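Local coordinates for RabGAP/TBC protein (Chlamydomonas reinhardtii, PDB 4P17) that probably acts as a GTPase-activating protein for Rab GTPases in the flagellum, through its all-helical TBC domain, at residues 92-95 with 96-100. Numbering follows the deposited sequence.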
ATOM      1  N   ALA A  92      10.953 -23.989   8.973  1.00 18.05           N
ATOM      2  CA  ALA A  92      11.727 -22.757   9.214  1.00 16.89           C
ATOM      3  C   ALA A  92      12.654 -22.405   8.056  1.00 21.26           C
ATOM      4  O   ALA A  92      13.052 -21.250   7.896  1.00 22.09           O
ATOM      5  CB  ALA A  92      12.524 -22.877  10.494  1.00 24.49           C
ATOM      6  N   ASN A  93      12.996 -23.403   7.245  1.00 24.03           N
ATOM      7  CA  ASN A  93      13.924 -23.192   6.134  1.00 26.05           C
ATOM      8  C   ASN A  93      13.175 -22.966   4.828  1.00 22.79           C
ATOM      9  O   ASN A  93      13.781 -22.964   3.764  1.00 23.15           O
ATOM     10  CB  ASN A  93      14.875 -24.387   5.979  1.00 22.69           C
ATOM     11  CG  ASN A  93      14.155 -25.652   5.598  1.00 26.82           C
ATOM     12  OD1 ASN A  93      12.934 -25.749   5.736  1.00 32.39           O
ATOM     13  ND2 ASN A  93      14.909 -26.647   5.114  1.00 29.66           N
ATOM     14  N   TYR A  94      11.858 -22.782   4.918  1.00 24.32           N
ATOM     15  CA  TYR A  94      11.013 -22.753   3.725  1.00 18.22           C
ATOM     16  C   TYR A  94      11.344 -21.585   2.810  1.00 18.09           C
ATOM     17  O   TYR A  94      11.510 -21.774   1.610  1.00 16.76           O
ATOM     18  CB  TYR A  94       9.525 -22.712   4.113  1.00 18.57           C
ATOM     19  CG  TYR A  94       8.580 -22.781   2.933  1.00 17.53           C
ATOM     20  CD1 TYR A  94       8.213 -23.996   2.369  1.00 18.94           C
ATOM     21  CD2 TYR A  94       8.049 -21.614   2.384  1.00 13.41           C
ATOM     22  CE1 TYR A  94       7.346 -24.053   1.290  1.00 16.76           C
ATOM     23  CE2 TYR A  94       7.192 -21.651   1.319  1.00 11.79           C
ATOM     24  CZ  TYR A  94       6.836 -22.876   0.774  1.00 17.11           C
ATOM     25  OH  TYR A  94       5.969 -22.894  -0.265  1.00 19.05           O
ATOM     26  N   TYR A  95      11.446 -20.380   3.355  1.00 18.78           N
ATOM     27  CA  TYR A  95      11.744 -19.231   2.519  1.00 17.94           C
ATOM     28  C   TYR A  95      13.075 -19.457   1.782  1.00 14.14           C
ATOM     29  O   TYR A  95      13.166 -19.271   0.574  1.00 20.38           O
ATOM     30  CB  TYR A  95      11.769 -17.924   3.353  1.00 17.35           C
ATOM     31  CG  TYR A  95      12.288 -16.758   2.559  1.00 15.84           C
ATOM     32  CD1 TYR A  95      11.585 -16.265   1.459  1.00 11.81           C
ATOM     33  CD2 TYR A  95      13.519 -16.165   2.878  1.00 17.78           C
ATOM     34  CE1 TYR A  95      12.096 -15.200   0.696  1.00 16.79           C
ATOM     35  CE2 TYR A  95      14.027 -15.108   2.121  1.00 15.70           C
ATOM     36  CZ  TYR A  95      13.305 -14.630   1.042  1.00 17.84           C
ATOM     37  OH  TYR A  95      13.799 -13.591   0.306  1.00 13.21           O
ATOM     38  N   SER A  96      14.098 -19.905   2.498  1.00 26.59           N
ATOM     39  CA  SER A  96      15.411 -20.106   1.887  1.00 22.69           C
ATOM     40  C   SER A  96      15.352 -21.143   0.758  1.00 18.43           C
ATOM     41  O   SER A  96      16.066 -21.011  -0.242  1.00 17.89           O
ATOM     42  CB  SER A  96      16.430 -20.524   2.948  1.00 25.00           C
ATOM     43  OG  SER A  96      16.220 -21.860   3.353  1.00 22.26           O
ATOM     44  N   ILE A  97      14.487 -22.150   0.906  1.00 16.16           N
ATOM     45  CA  ILE A  97      14.288 -23.150  -0.150  1.00 16.31           C
ATOM     46  C   ILE A  97      13.639 -22.486  -1.357  1.00 13.57           C
ATOM     47  O   ILE A  97      14.030 -22.724  -2.489  1.00 12.23           O
ATOM     48  CB  ILE A  97      13.413 -24.335   0.316  1.00 17.36           C
ATOM     49  CG1 ILE A  97      14.190 -25.212   1.302  1.00 25.25           C
ATOM     50  CG2 ILE A  97      12.999 -25.210  -0.871  1.00 16.55           C
ATOM     51  CD1 ILE A  97      13.332 -26.168   2.090  1.00 23.59           C
ATOM     52  N   MET A  98      12.632 -21.650  -1.110  1.00 13.43           N
ATOM     53  CA  MET A  98      12.016 -20.868  -2.178  1.00 10.67           C
ATOM     54  C   MET A  98      12.968 -19.844  -2.868  1.00  9.28           C
ATOM     55  O   MET A  98      12.909 -19.651  -4.077  1.00 10.27           O
ATOM     56  CB  MET A  98      10.784 -20.155  -1.600  1.00  9.30           C
ATOM     57  CG  MET A  98       9.690 -21.100  -1.119  1.00 15.95           C
ATOM     58  SD  MET A  98       9.035 -22.133  -2.449  1.00 18.14           S
ATOM     59  CE  MET A  98       9.736 -23.713  -1.987  1.00 32.54           C
ATOM     60  N   VAL A  99      13.848 -19.220  -2.107  1.00 12.51           N
ATOM     61  CA  VAL A  99      14.844 -18.314  -2.686  1.00 17.17           C
ATOM     62  C   VAL A  99      15.736 -19.082  -3.642  1.00 14.75           C
ATOM     63  O   VAL A  99      15.892 -18.695  -4.779  1.00 13.25           O
ATOM     64  CB  VAL A  99      15.694 -17.622  -1.591  1.00 21.42           C
ATOM     65  CG1 VAL A  99      16.831 -16.783  -2.205  1.00 14.66           C
ATOM     66  CG2 VAL A  99      14.816 -16.734  -0.766  1.00 13.80           C
ATOM     67  N   LYS A 100      16.262 -20.211  -3.184  1.00 18.48           N
ATOM     68  CA  LYS A 100      17.106 -21.039  -4.020  1.00 16.70           C
ATOM     69  C   LYS A 100      16.365 -21.510  -5.251  1.00 19.53           C
ATOM     70  O   LYS A 100      16.902 -21.522  -6.357  1.00 18.96           O
ATOM     71  CB  LYS A 100      17.621 -22.235  -3.227  1.00 11.87           C
ATOM     72  CG  LYS A 100      18.575 -23.091  -4.040  1.00 11.92           C
ATOM     73  CD  LYS A 100      19.859 -22.336  -4.295  1.00 22.58           C
ATOM     74  CE  LYS A 100      20.729 -23.102  -5.284  1.00 36.08           C
ATOM     75  NZ  LYS A 100      21.928 -22.336  -5.723  1.00 47.75           N
TER
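Tyr94 on Met98 and Tyr95 on Val99 are i to i+4 side-chain contacts within the first turns of the short surface helix 94-102, which packs against helix 128-144 of the TBC domain. Met98 lays CG over one face of the Tyr94 ring, 4.0 Å from its centroid, a CH-pi contact; its chain then bends at chi2 (-61°), which keeps SD obliquely above the same ring in a Met-aromatic contact. The phenol OH of Tyr94 hydrogen-bonds to His144. Tyr95 has CG anti to the backbone N (chi1 171°), which carries its ring off the helix to Val137, Ala140 and Phe173; Val99 CG2 sits over one face in a CH-pi type of contact, modelled too close for its spacing to be trusted. With an alanine here, the ring's place against helices 128-144 and 169-183 is likely to be left as a gap. At the helix's N-terminal end, Asn93 O accepts two bonds, from Ile97 N at 3.1 Å and from Ser96 OG at 2.7 Å, the hydroxyl tilted from the carbonyl plane; Asn93 ND2 lies 3.4 Å from Ile97 CD1. Asn93 holds the N-cap position without a side-chain capping bond, and Met98 N to Tyr94 O and Val99 N to Tyr95 O continue regular alpha-helical bonding.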